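Local coordinates for protein ACDH-11, isoform b (Caenorhabditis elegans, PDB 4Y9J) that belongs to the acyl-CoA dehydrogenase family of flavoproteins and binds flavin-adenine dinucleotide in an assembly of four chains, at residues Arg36-Leu41 against Leu371-Ala376; Ser388-Met393 against Phe470-Glu475; Thr399-Leu404 against Thr530-Tyr535. All blocks are in the same frame, centred on the assembly; numbering follows the deposited sequence.

Overall arrangement
The three contacts tie helices of an acyl-CoA dehydrogenase fold to one another without a hydrogen bond crossing between the paired segments. Interactions 1 and 3 are buried: an aromatic ring meets aliphatic branches in the first, and a valine meets alanine and isoleucine in the third. Interaction 2 lies at the surface, where a valine leans on the hydrocarbon parts of a lysine and an arginine. Interactions 2 and 3 share helix 389-419, which follows helix 352-383 of interaction 1 in the chain. Glu374, on the 371-376 segment of interaction 1, links to the other two: its OE2 makes a salt bridge with Arg473 and a probable hydrogen bond with the Tyr535 hydroxyl.

Interaction 1. Residues Arg36-Leu41 against Leu371-Ala376; sequences RTLRRL and LLFEAA
In the helical core of this acyl-CoA dehydrogenase fold, Phe373 from helix 352-383 packs against Thr37, Leu38 and Leu41 on helix 34-41. The contact joins the AidB-like N-terminal family region to the C-terminal acyl-CoA dehydrogenase region, far apart in the chain. The two short segments run in roughly the same direction, at 33° to each other, with axes 11.6 Å apart at closest approach. That separation is wide for a helix pair, and a large aromatic side chain suits it because it can span much of the gap from one side.

Two partners meet the phenylalanine at its root and the third meets the ring farther out. Leu41 CD1 lies 3.9 Å from Phe373 CB, and the two side chains cross at about a right angle. Thr37 CG2 comes to 4.2 Å from the same Phe373 CB. Farther out, Leu38 CD2 approaches Phe373 CE1 at 4.1 Å. All three methyls come at the ring obliquely.

A threonine fits here because its two branches can be used separately. With chi1 at -57°, OG1 turns back toward the start of the helix and bonds to the carbonyl oxygen of Ile33, just before it, while CG2 is set opposite the backbone nitrogen. The buried hydroxyl is thus satisfied, and it is the methyl that meets the phenylalanine.

Away from Phe373, helix 34-41 carries arginines in salt bridges: Arg36 with Asp554 and with Asp589 of the second subunit, Arg40 with Asp542 on helix 524-545 and with Asp546. Helix 121-135 closes the apolar cluster, with Ile126 against Leu38 and Val129 against Phe373, whereas helices 389-419 and 524-545 pack on other faces of segment 371-376.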
ATOM      1  N   ARG B  36     -37.243  25.084 -10.554  1.00 56.89           N
ATOM      2  CA  ARG B  36     -38.164  26.194 -10.224  1.00 58.75           C
ATOM      3  C   ARG B  36     -37.432  27.535 -10.216  1.00 57.27           C
ATOM      4  O   ARG B  36     -37.965  28.506 -10.698  1.00 59.28           O
ATOM      5  CB  ARG B  36     -38.918  25.966  -8.905  1.00 61.25           C
ATOM      6  CG  ARG B  36     -40.000  24.896  -8.980  1.00 62.70           C
ATOM      7  CD  ARG B  36     -41.074  25.022  -7.916  1.00 65.33           C
ATOM      8  NE  ARG B  36     -40.640  24.992  -6.506  1.00 62.02           N
ATOM      9  CZ  ARG B  36     -40.211  23.913  -5.846  1.00 61.50           C
ATOM     10  NH1 ARG B  36     -40.117  22.729  -6.444  1.00 59.51           N
ATOM     11  NH2 ARG B  36     -39.861  24.016  -4.561  1.00 57.06           N
ATOM     12  N   THR B  37     -36.199  27.558  -9.716  1.00 56.85           N
ATOM     13  CA  THR B  37     -35.387  28.760  -9.590  1.00 54.09           C
ATOM     14  C   THR B  37     -34.935  29.261 -10.941  1.00 57.48           C
ATOM     15  O   THR B  37     -35.005  30.471 -11.203  1.00 55.83           O
ATOM     16  CB  THR B  37     -34.153  28.474  -8.737  1.00 54.91           C
ATOM     17  OG1 THR B  37     -34.585  27.994  -7.473  1.00 53.01           O
ATOM     18  CG2 THR B  37     -33.284  29.719  -8.568  1.00 54.02           C
ATOM     19  N   LEU B  38     -34.515  28.346 -11.824  1.00 54.22           N
ATOM     20  CA  LEU B  38     -34.145  28.720 -13.194  1.00 55.37           C
ATOM     21  C   LEU B  38     -35.332  29.274 -14.008  1.00 58.08           C
ATOM     22  O   LEU B  38     -35.206  30.230 -14.797  1.00 58.32           O
ATOM     23  CB  LEU B  38     -33.512  27.531 -13.966  1.00 54.95           C
ATOM     24  CG  LEU B  38     -32.243  26.935 -13.352  1.00 57.53           C
ATOM     25  CD1 LEU B  38     -31.713  25.790 -14.233  1.00 56.79           C
ATOM     26  CD2 LEU B  38     -31.224  28.032 -13.059  1.00 56.17           C
ATOM     27  N   ARG B  39     -36.482  28.642 -13.854  1.00 60.63           N
ATOM     28  CA  ARG B  39     -37.715  29.183 -14.440  1.00 64.05           C
ATOM     29  C   ARG B  39     -37.979  30.651 -14.079  1.00 63.69           C
ATOM     30  O   ARG B  39     -38.474  31.379 -14.889  1.00 59.66           O
ATOM     31  CB  ARG B  39     -38.920  28.387 -13.981  1.00 69.28           C
ATOM     32  CG  ARG B  39     -39.144  27.073 -14.672  1.00 74.85           C
ATOM     33  CD  ARG B  39     -40.349  26.369 -14.072  1.00 83.37           C
ATOM     34  NE  ARG B  39     -40.499  25.088 -14.737  1.00 89.70           N
ATOM     35  CZ  ARG B  39     -41.059  24.936 -15.935  1.00 97.10           C
ATOM     36  NH1 ARG B  39     -41.567  25.980 -16.594  1.00 98.88           N
ATOM     37  NH2 ARG B  39     -41.130  23.725 -16.476  1.00 99.81           N
ATOM     38  N   ARG B  40     -37.683  31.061 -12.851  1.00 62.53           N
ATOM     39  CA  ARG B  40     -37.913  32.432 -12.407  1.00 64.97           C
ATOM     40  C   ARG B  40     -36.887  33.386 -12.906  1.00 63.06           C
ATOM     41  O   ARG B  40     -37.196  34.507 -13.198  1.00 60.87           O
ATOM     42  CB  ARG B  40     -37.838  32.518 -10.893  1.00 65.30           C
ATOM     43  CG  ARG B  40     -38.928  31.746 -10.230  1.00 69.52           C
ATOM     44  CD  ARG B  40     -38.910  31.987  -8.723  1.00 71.66           C
ATOM     45  NE  ARG B  40     -39.284  33.382  -8.481  1.00 73.95           N
ATOM     46  CZ  ARG B  40     -38.505  34.309  -7.928  1.00 73.24           C
ATOM     47  NH1 ARG B  40     -37.257  34.005  -7.478  1.00 67.11           N
ATOM     48  NH2 ARG B  40     -39.012  35.545  -7.810  1.00 72.78           N
ATOM     49  N   LEU B  41     -35.638  32.957 -12.913  1.00 62.96           N
ATOM     50  CA  LEU B  41     -34.510  33.865 -13.202  1.00 63.76           C
ATOM     51  C   LEU B  41     -34.228  34.067 -14.667  1.00 63.56           C
ATOM     52  O   LEU B  41     -33.737  35.101 -15.042  1.00 65.70           O
ATOM     53  CB  LEU B  41     -33.234  33.364 -12.513  1.00 61.78           C
ATOM     54  CG  LEU B  41     -33.289  33.317 -10.998  1.00 61.64           C
ATOM     55  CD1 LEU B  41     -32.036  32.700 -10.385  1.00 60.54           C
ATOM     56  CD2 LEU B  41     -33.506  34.706 -10.442  1.00 63.34           C
ATOM     57  N   LEU B 371     -29.208  32.192  -2.336  1.00 39.84           N
ATOM     58  CA  LEU B 371     -28.133  33.156  -2.201  1.00 40.20           C
ATOM     59  C   LEU B 371     -27.114  32.901  -3.303  1.00 39.64           C
ATOM     60  O   LEU B 371     -26.592  33.848  -3.862  1.00 41.03           O
ATOM     61  CB  LEU B 371     -27.510  33.108  -0.806  1.00 40.50           C
ATOM     62  CG  LEU B 371     -26.590  34.228  -0.278  1.00 41.97           C
ATOM     63  CD1 LEU B 371     -27.370  35.504  -0.075  1.00 43.83           C
ATOM     64  CD2 LEU B 371     -25.891  33.854   1.040  1.00 40.95           C
ATOM     65  N   LEU B 372     -26.800  31.625  -3.570  1.00 40.63           N
ATOM     66  CA  LEU B 372     -25.873  31.265  -4.622  1.00 38.67           C
ATOM     67  C   LEU B 372     -26.317  31.768  -5.971  1.00 40.34           C
ATOM     68  O   LEU B 372     -25.497  32.285  -6.755  1.00 41.79           O
ATOM     69  CB  LEU B 372     -25.743  29.763  -4.713  1.00 38.95           C
ATOM     70  CG  LEU B 372     -24.990  29.216  -5.927  1.00 37.88           C
ATOM     71  CD1 LEU B 372     -23.535  29.683  -5.956  1.00 36.24           C
ATOM     72  CD2 LEU B 372     -25.078  27.690  -5.939  1.00 37.64           C
ATOM     73  N   PHE B 373     -27.593  31.578  -6.281  1.00 40.09           N
ATOM     74  CA  PHE B 373     -28.114  32.023  -7.578  1.00 43.38           C
ATOM     75  C   PHE B 373     -28.272  33.548  -7.670  1.00 45.09           C
ATOM     76  O   PHE B 373     -28.088  34.095  -8.726  1.00 47.01           O
ATOM     77  CB  PHE B 373     -29.368  31.217  -7.981  1.00 45.19           C
ATOM     78  CG  PHE B 373     -28.990  29.922  -8.584  1.00 45.23           C
ATOM     79  CD1 PHE B 373     -28.546  29.878  -9.903  1.00 46.70           C
ATOM     80  CD2 PHE B 373     -28.926  28.773  -7.819  1.00 48.17           C
ATOM     81  CE1 PHE B 373     -28.059  28.690 -10.461  1.00 46.47           C
ATOM     82  CE2 PHE B 373     -28.425  27.582  -8.365  1.00 46.34           C
ATOM     83  CZ  PHE B 373     -28.007  27.546  -9.688  1.00 46.88           C
ATOM     84  N   GLU B 374     -28.501  34.222  -6.544  1.00 45.80           N
ATOM     85  CA  GLU B 374     -28.436  35.692  -6.501  1.00 45.35           C
ATOM     86  C   GLU B 374     -26.995  36.154  -6.790  1.00 43.71           C
ATOM     87  O   GLU B 374     -26.781  37.092  -7.529  1.00 44.05           O
ATOM     88  CB  GLU B 374     -28.876  36.207  -5.125  1.00 46.96           C
ATOM     89  CG  GLU B 374     -28.618  37.704  -4.881  1.00 47.82           C
ATOM     90  CD  GLU B 374     -29.633  38.606  -5.532  1.00 52.14           C
ATOM     91  OE1 GLU B 374     -30.435  38.106  -6.345  1.00 53.53           O
ATOM     92  OE2 GLU B 374     -29.605  39.824  -5.253  1.00 50.79           O
ATOM     93  N   ALA B 375     -25.997  35.453  -6.253  1.00 42.25           N
ATOM     94  CA  ALA B 375     -24.581  35.760  -6.639  1.00 42.66           C
ATOM     95  C   ALA B 375     -24.297  35.541  -8.168  1.00 42.82           C
ATOM     96  O   ALA B 375     -23.649  36.352  -8.791  1.00 45.62           O
ATOM     97  CB  ALA B 375     -23.625  34.975  -5.757  1.00 40.50           C
ATOM     98  N   ALA B 376     -24.778  34.441  -8.738  1.00 42.49           N
ATOM     99  CA  ALA B 376     -24.639  34.125 -10.159  1.00 43.00           C
ATOM    100  C   ALA B 376     -25.312  35.193 -11.022  1.00 44.08           C
ATOM    101  O   ALA B 376     -24.739  35.640 -12.001  1.00 45.65           O
ATOM    102  CB  ALA B 376     -25.275  32.781 -10.464  1.00 41.47           C
TER

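Interaction 2. Residues Ser388-Met393 against Phe470-Glu475; sequences SDVEAM and FGKRVE
What sets this contact apart from the other two is that an apolar residue, Val390, packs on the hydrocarbon parts of two basic residues, Lys472 and Arg473. It does so in the first turn of helix 389-419, whose start is closed by a capping box. Val390 CG2 lies 4.0 Å from Lys472 CD, halfway along an extended lysine chain that passes the valine obliquely. The other branch, CG1, is 4.3 Å from Arg473 CB. Lysine suits this exposed place because its methylenes can cover an apolar neighbour while the chain carries the ammonium group onward.

Arginine suits the inner position for a related reason: its CB joins the valine while its guanidinium group is used by others. NE makes a salt bridge with Glu374 on helix 352-383, and NH1 bonds to Gln476. Glu391 OE2 stands 6.1 Å from Arg473 NH1, too far for a direct pair, and has a long, weak ion pair with Arg377.

The contact joins the C-terminal acyl-CoA dehydrogenase region to the helices that extend it, with Met394 continuing the packing onto Phe470 and Arg473. In the capping box, Ser388 OG accepts from Glu391 N at 3.0 Å. The return bond, from Ser388 N to Glu391 OE1, is 2.9 Å long and fairly straight at 163°, meeting the oxygen on its anti side, 21° out of the carboxylate plane.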
ATOM      1  N   SER B 388     -26.909  48.029 -11.789  1.00 66.95           N
ATOM      2  CA  SER B 388     -27.149  49.257 -11.016  1.00 69.87           C
ATOM      3  C   SER B 388     -26.038  49.418  -9.982  1.00 67.85           C
ATOM      4  O   SER B 388     -25.272  48.485  -9.706  1.00 65.95           O
ATOM      5  CB  SER B 388     -28.486  49.200 -10.294  1.00 69.47           C
ATOM      6  OG  SER B 388     -28.460  48.184  -9.320  1.00 63.92           O
ATOM      7  N   ASP B 389     -25.927  50.607  -9.414  1.00 68.33           N
ATOM      8  CA  ASP B 389     -24.934  50.819  -8.370  1.00 69.66           C
ATOM      9  C   ASP B 389     -25.168  49.813  -7.243  1.00 65.68           C
ATOM     10  O   ASP B 389     -24.219  49.306  -6.687  1.00 63.69           O
ATOM     11  CB  ASP B 389     -24.987  52.251  -7.836  1.00 74.65           C
ATOM     12  CG  ASP B 389     -24.501  53.269  -8.873  1.00 81.27           C
ATOM     13  OD1 ASP B 389     -23.867  52.861  -9.880  1.00 84.84           O
ATOM     14  OD2 ASP B 389     -24.752  54.463  -8.697  1.00 84.36           O
ATOM     15  N   VAL B 390     -26.431  49.526  -6.937  1.00 63.30           N
ATOM     16  CA  VAL B 390     -26.762  48.625  -5.840  1.00 62.17           C
ATOM     17  C   VAL B 390     -26.327  47.198  -6.180  1.00 58.86           C
ATOM     18  O   VAL B 390     -25.771  46.469  -5.321  1.00 57.02           O
ATOM     19  CB  VAL B 390     -28.277  48.689  -5.521  1.00 63.30           C
ATOM     20  CG1 VAL B 390     -28.768  47.470  -4.750  1.00 62.44           C
ATOM     21  CG2 VAL B 390     -28.583  49.973  -4.781  1.00 66.08           C
ATOM     22  N   GLU B 391     -26.562  46.797  -7.424  1.00 58.10           N
ATOM     23  CA  GLU B 391     -26.162  45.465  -7.867  1.00 56.94           C
ATOM     24  C   GLU B 391     -24.640  45.290  -7.875  1.00 56.12           C
ATOM     25  O   GLU B 391     -24.116  44.212  -7.559  1.00 54.46           O
ATOM     26  CB  GLU B 391     -26.783  45.152  -9.231  1.00 57.78           C
ATOM     27  CG  GLU B 391     -28.240  44.690  -9.129  1.00 59.77           C
ATOM     28  CD  GLU B 391     -29.061  44.940 -10.394  1.00 66.10           C
ATOM     29  OE1 GLU B 391     -28.571  45.657 -11.302  1.00 66.09           O
ATOM     30  OE2 GLU B 391     -30.202  44.402 -10.472  1.00 67.66           O
ATOM     31  N   ALA B 392     -23.905  46.332  -8.236  1.00 57.37           N
ATOM     32  CA  ALA B 392     -22.438  46.229  -8.148  1.00 56.67           C
ATOM     33  C   ALA B 392     -22.003  46.058  -6.710  1.00 53.77           C
ATOM     34  O   ALA B 392     -21.156  45.217  -6.402  1.00 50.58           O
ATOM     35  CB  ALA B 392     -21.809  47.475  -8.742  1.00 60.86           C
ATOM     36  N   MET B 393     -22.590  46.842  -5.794  1.00 55.74           N
ATOM     37  CA  MET B 393     -22.223  46.702  -4.368  1.00 54.48           C
ATOM     38  C   MET B 393     -22.584  45.327  -3.808  1.00 52.50           C
ATOM     39  O   MET B 393     -21.778  44.731  -3.083  1.00 51.84           O
ATOM     40  CB  MET B 393     -22.836  47.820  -3.501  1.00 58.86           C
ATOM     41  CG  MET B 393     -22.114  49.149  -3.718  1.00 62.48           C
ATOM     42  SD  MET B 393     -22.769  50.486  -2.689  1.00 67.36           S
ATOM     43  CE  MET B 393     -24.159  50.968  -3.700  1.00 71.04           C
ATOM     44  N   PHE B 470     -27.496  47.410   0.781  1.00 60.21           N
ATOM     45  CA  PHE B 470     -28.049  46.156   1.225  1.00 57.04           C
ATOM     46  C   PHE B 470     -29.512  46.339   1.630  1.00 59.59           C
ATOM     47  O   PHE B 470     -30.372  45.528   1.246  1.00 58.96           O
ATOM     48  CB  PHE B 470     -27.210  45.645   2.404  1.00 58.29           C
ATOM     49  CG  PHE B 470     -27.687  44.348   2.991  1.00 53.12           C
ATOM     50  CD1 PHE B 470     -27.875  43.240   2.196  1.00 51.34           C
ATOM     51  CD2 PHE B 470     -27.913  44.237   4.379  1.00 54.71           C
ATOM     52  CE1 PHE B 470     -28.274  42.030   2.763  1.00 50.45           C
ATOM     53  CE2 PHE B 470     -28.343  43.055   4.938  1.00 52.32           C
ATOM     54  CZ  PHE B 470     -28.509  41.944   4.123  1.00 49.57           C
ATOM     55  N   GLY B 471     -29.795  47.411   2.400  1.00 61.39           N
ATOM     56  CA  GLY B 471     -31.170  47.710   2.823  1.00 63.44           C
ATOM     57  C   GLY B 471     -32.125  47.881   1.598  1.00 65.18           C
ATOM     58  O   GLY B 471     -33.298  47.389   1.564  1.00 69.09           O
ATOM     59  N   LYS B 472     -31.616  48.580   0.584  1.00 68.03           N
ATOM     60  CA  LYS B 472     -32.359  48.746  -0.686  1.00 68.69           C
ATOM     61  C   LYS B 472     -32.652  47.424  -1.389  1.00 67.71           C
ATOM     62  O   LYS B 472     -33.807  47.186  -1.784  1.00 66.81           O
ATOM     63  CB  LYS B 472     -31.598  49.629  -1.652  1.00 71.14           C
ATOM     64  CG  LYS B 472     -31.606  51.058  -1.210  1.00 75.00           C
ATOM     65  CD  LYS B 472     -30.870  51.948  -2.167  1.00 77.90           C
ATOM     66  CE  LYS B 472     -31.039  53.358  -1.648  1.00 83.14           C
ATOM     67  NZ  LYS B 472     -30.285  54.271  -2.528  1.00 86.58           N
ATOM     68  N   ARG B 473     -31.631  46.559  -1.526  1.00 61.50           N
ATOM     69  CA  ARG B 473     -31.845  45.219  -2.100  1.00 61.75           C
ATOM     70  C   ARG B 473     -32.892  44.404  -1.300  1.00 61.27           C
ATOM     71  O   ARG B 473     -33.858  43.846  -1.862  1.00 64.17           O
ATOM     72  CB  ARG B 473     -30.499  44.468  -2.257  1.00 57.07           C
ATOM     73  CG  ARG B 473     -30.571  43.082  -2.920  1.00 56.42           C
ATOM     74  CD  ARG B 473     -31.175  43.135  -4.311  1.00 59.75           C
ATOM     75  NE  ARG B 473     -31.375  41.821  -4.923  1.00 58.31           N
ATOM     76  CZ  ARG B 473     -32.464  41.470  -5.607  1.00 59.66           C
ATOM     77  NH1 ARG B 473     -33.456  42.301  -5.762  1.00 64.23           N
ATOM     78  NH2 ARG B 473     -32.563  40.280  -6.158  1.00 59.97           N
ATOM     79  N   VAL B 474     -32.725  44.373   0.025  1.00 60.24           N
ATOM     80  CA  VAL B 474     -33.676  43.623   0.818  1.00 61.60           C
ATOM     81  C   VAL B 474     -35.086  44.137   0.622  1.00 64.03           C
ATOM     82  O   VAL B 474     -35.998  43.360   0.430  1.00 65.40           O
ATOM     83  CB  VAL B 474     -33.343  43.630   2.309  1.00 62.32           C
ATOM     84  CG1 VAL B 474     -34.456  42.957   3.100  1.00 63.93           C
ATOM     85  CG2 VAL B 474     -32.057  42.900   2.558  1.00 60.06           C
ATOM     86  N   GLU B 475     -35.269  45.444   0.660  1.00 67.26           N
ATOM     87  CA  GLU B 475     -36.622  46.002   0.432  1.00 72.85           C
ATOM     88  C   GLU B 475     -37.196  45.717  -0.986  1.00 70.40           C
ATOM     89  O   GLU B 475     -38.479  45.487  -1.128  1.00 74.45           O
ATOM     90  CB  GLU B 475     -36.676  47.479   0.772  1.00 80.74           C
ATOM     91  CG  GLU B 475     -35.691  48.318  -0.026  1.00 88.46           C
ATOM     92  CD  GLU B 475     -36.293  49.508  -0.789  1.00 94.46           C
ATOM     93  OE1 GLU B 475     -36.887  50.403  -0.140  1.00 87.87           O
ATOM     94  OE2 GLU B 475     -36.103  49.543  -2.045  1.00101.25           O
TER

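Interaction 3. Residues Thr399-Leu404 against Thr530-Tyr535; sequences TPVLKL and TIARIY
Val401 reaches from helix 389-419 to Ile531 and Ala532 on helix 524-545, and its two methyls divide the work. Its CB projects from the backbone toward the other helix and splits there. CG1, opposite the backbone nitrogen with chi1 at 172°, presses on the alanine, lying 3.5 Å from Ala532 CB and 3.6 Å from Ala532 CA. CG2, on the nitrogen's side, meets the isoleucine instead, at 4.0 Å from Ile531 CG2. That isoleucine methyl also comes within 4.1 Å of Val401 CG1, so it borders both branches, and the two side chains cross at about a right angle.

This close helix-helix contact in the helical core joins the acyl-CoA dehydrogenase C-terminal family region, on helix 389-419, to the ACDH-11 C-terminal domain-like region, on helix 524-545. Alanine ends at CB, which lets the valine come right up to the backbone of the other helix: the CA atoms of Val401 and Ala532 are only 5.9 Å apart. Valine is short and branched at CB, so it offers two methyls close to its own helix, and isoleucine adds a matching branched CB beside them. Just before this point helix 389-419 is kinked, because Pro400 has no N-H to bond to the preceding turn.

Buried Lys403 directs NZ to three carbonyl oxygens, those of Thr442, Trp445 and Gly447. Helix 449-461 lines the contact, with Val456 on Val401 and Phe460 on Ile531. Helix 304-338 packs on the Leu402 and Lys403 side of helix 389-419, while helix 466-478 brings Phe470 against Ile531.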
ATOM      1  N   THR B 399     -20.216  37.784  -2.284  1.00 39.44           N
ATOM      2  CA  THR B 399     -19.280  36.777  -2.622  1.00 40.64           C
ATOM      3  C   THR B 399     -18.639  36.199  -1.354  1.00 37.59           C
ATOM      4  O   THR B 399     -18.707  34.962  -1.127  1.00 36.20           O
ATOM      5  CB  THR B 399     -18.261  37.343  -3.630  1.00 39.60           C
ATOM      6  OG1 THR B 399     -18.933  37.498  -4.860  1.00 42.58           O
ATOM      7  CG2 THR B 399     -17.199  36.348  -3.862  1.00 43.04           C
ATOM      8  N   PRO B 400     -18.101  37.072  -0.462  1.00 36.94           N
ATOM      9  CA  PRO B 400     -17.529  36.457   0.750  1.00 36.45           C
ATOM     10  C   PRO B 400     -18.577  35.926   1.739  1.00 36.02           C
ATOM     11  O   PRO B 400     -18.309  34.917   2.418  1.00 33.70           O
ATOM     12  CB  PRO B 400     -16.744  37.609   1.380  1.00 38.92           C
ATOM     13  CG  PRO B 400     -17.406  38.884   0.848  1.00 41.56           C
ATOM     14  CD  PRO B 400     -17.735  38.494  -0.566  1.00 39.62           C
ATOM     15  N   VAL B 401     -19.729  36.601   1.809  1.00 36.69           N
ATOM     16  CA  VAL B 401     -20.818  36.213   2.711  1.00 38.71           C
ATOM     17  C   VAL B 401     -21.297  34.810   2.306  1.00 38.26           C
ATOM     18  O   VAL B 401     -21.381  33.905   3.131  1.00 36.98           O
ATOM     19  CB  VAL B 401     -21.966  37.229   2.693  1.00 38.66           C
ATOM     20  CG1 VAL B 401     -23.146  36.710   3.489  1.00 39.56           C
ATOM     21  CG2 VAL B 401     -21.505  38.575   3.217  1.00 39.40           C
ATOM     22  N   LEU B 402     -21.564  34.629   1.018  1.00 37.62           N
ATOM     23  CA  LEU B 402     -21.949  33.309   0.492  1.00 36.34           C
ATOM     24  C   LEU B 402     -20.955  32.183   0.755  1.00 34.86           C
ATOM     25  O   LEU B 402     -21.301  31.120   1.307  1.00 32.92           O
ATOM     26  CB  LEU B 402     -22.216  33.409  -0.983  1.00 38.01           C
ATOM     27  CG  LEU B 402     -22.455  32.133  -1.749  1.00 36.59           C
ATOM     28  CD1 LEU B 402     -23.722  31.442  -1.313  1.00 37.32           C
ATOM     29  CD2 LEU B 402     -22.518  32.401  -3.245  1.00 38.07           C
ATOM     30  N   LYS B 403     -19.711  32.440   0.380  1.00 34.00           N
ATOM     31  CA  LYS B 403     -18.672  31.477   0.602  1.00 35.36           C
ATOM     32  C   LYS B 403     -18.586  31.099   2.078  1.00 32.34           C
ATOM     33  O   LYS B 403     -18.561  29.893   2.429  1.00 30.26           O
ATOM     34  CB  LYS B 403     -17.323  32.009   0.072  1.00 34.17           C
ATOM     35  CG  LYS B 403     -16.160  31.017  -0.094  1.00 30.58           C
ATOM     36  CD  LYS B 403     -15.680  30.320   1.159  1.00 31.84           C
ATOM     37  CE  LYS B 403     -14.246  29.848   1.030  1.00 29.77           C
ATOM     38  NZ  LYS B 403     -13.754  29.059   2.164  1.00 28.45           N
ATOM     39  N   LEU B 404     -18.455  32.073   2.948  1.00 32.32           N
ATOM     40  CA  LEU B 404     -18.197  31.745   4.339  1.00 30.89           C
ATOM     41  C   LEU B 404     -19.416  31.102   4.973  1.00 31.16           C
ATOM     42  O   LEU B 404     -19.296  30.214   5.835  1.00 32.86           O
ATOM     43  CB  LEU B 404     -17.722  32.948   5.132  1.00 33.22           C
ATOM     44  CG  LEU B 404     -18.674  34.095   5.405  1.00 34.24           C
ATOM     45  CD1 LEU B 404     -19.450  33.867   6.708  1.00 36.98           C
ATOM     46  CD2 LEU B 404     -17.933  35.434   5.463  1.00 35.23           C
ATOM     47  N   THR B 530     -25.367  37.330   9.917  1.00 40.29           N
ATOM     48  CA  THR B 530     -26.633  38.063   9.923  1.00 42.93           C
ATOM     49  C   THR B 530     -26.977  38.533   8.526  1.00 44.13           C
ATOM     50  O   THR B 530     -28.109  38.439   8.111  1.00 44.78           O
ATOM     51  CB  THR B 530     -26.586  39.232  10.889  1.00 43.62           C
ATOM     52  OG1 THR B 530     -26.290  38.729  12.194  1.00 44.07           O
ATOM     53  CG2 THR B 530     -27.910  39.968  10.888  1.00 46.23           C
ATOM     54  N   ILE B 531     -25.972  39.027   7.813  1.00 44.55           N
ATOM     55  CA  ILE B 531     -26.146  39.417   6.417  1.00 45.41           C
ATOM     56  C   ILE B 531     -26.637  38.202   5.590  1.00 44.21           C
ATOM     57  O   ILE B 531     -27.692  38.285   4.841  1.00 44.86           O
ATOM     58  CB  ILE B 531     -24.866  40.049   5.851  1.00 44.13           C
ATOM     59  CG1 ILE B 531     -24.636  41.377   6.546  1.00 48.59           C
ATOM     60  CG2 ILE B 531     -25.001  40.282   4.323  1.00 46.20           C
ATOM     61  CD1 ILE B 531     -23.310  42.050   6.281  1.00 50.27           C
ATOM     62  N   ALA B 532     -25.948  37.089   5.757  1.00 39.84           N
ATOM     63  CA  ALA B 532     -26.287  35.906   4.997  1.00 38.69           C
ATOM     64  C   ALA B 532     -27.728  35.539   5.236  1.00 40.72           C
ATOM     65  O   ALA B 532     -28.451  35.293   4.319  1.00 41.93           O
ATOM     66  CB  ALA B 532     -25.382  34.742   5.367  1.00 38.05           C
ATOM     67  N   ARG B 533     -28.171  35.535   6.493  1.00 42.10           N
ATOM     68  CA  ARG B 533     -29.515  35.066   6.808  1.00 42.08           C
ATOM     69  C   ARG B 533     -30.602  36.045   6.365  1.00 44.62           C
ATOM     70  O   ARG B 533     -31.681  35.619   5.977  1.00 45.36           O
ATOM     71  CB  ARG B 533     -29.633  34.798   8.288  1.00 44.06           C
ATOM     72  CG  ARG B 533     -28.740  33.640   8.714  1.00 44.38           C
ATOM     73  CD  ARG B 533     -28.756  33.305  10.191  1.00 47.16           C
ATOM     74  NE  ARG B 533     -28.262  34.407  11.042  1.00 55.93           N
ATOM     75  CZ  ARG B 533     -27.347  34.350  12.030  1.00 57.42           C
ATOM     76  NH1 ARG B 533     -26.743  33.157  12.359  1.00 51.74           N
ATOM     77  NH2 ARG B 533     -27.070  35.522  12.705  1.00 52.75           N
ATOM     78  N   ILE B 534     -30.354  37.340   6.524  1.00 44.98           N
ATOM     79  CA  ILE B 534     -31.280  38.369   6.071  1.00 47.81           C
ATOM     80  C   ILE B 534     -31.471  38.247   4.561  1.00 46.57           C
ATOM     81  O   ILE B 534     -32.606  38.278   4.049  1.00 48.87           O
ATOM     82  CB  ILE B 534     -30.790  39.796   6.469  1.00 49.02           C
ATOM     83  CG1 ILE B 534     -30.966  39.958   7.998  1.00 51.59           C
ATOM     84  CG2 ILE B 534     -31.580  40.904   5.721  1.00 51.04           C
ATOM     85  CD1 ILE B 534     -30.359  41.214   8.579  1.00 53.69           C
ATOM     86  N   TYR B 535     -30.354  38.179   3.863  1.00 43.16           N
ATOM     87  CA  TYR B 535     -30.374  38.161   2.401  1.00 45.04           C
ATOM     88  C   TYR B 535     -31.076  36.881   1.943  1.00 44.70           C
ATOM     89  O   TYR B 535     -31.964  36.928   1.065  1.00 47.67           O
ATOM     90  CB  TYR B 535     -28.930  38.254   1.875  1.00 44.49           C
ATOM     91  CG  TYR B 535     -28.752  38.907   0.528  1.00 44.82           C
ATOM     92  CD1 TYR B 535     -29.751  38.884  -0.441  1.00 47.69           C
ATOM     93  CD2 TYR B 535     -27.513  39.496   0.196  1.00 45.05           C
ATOM     94  CE1 TYR B 535     -29.552  39.517  -1.699  1.00 50.15           C
ATOM     95  CE2 TYR B 535     -27.293  40.106  -1.040  1.00 46.66           C
ATOM     96  CZ  TYR B 535     -28.270  40.070  -1.994  1.00 48.58           C
ATOM     97  OH  TYR B 535     -27.999  40.632  -3.201  1.00 51.99           O
TER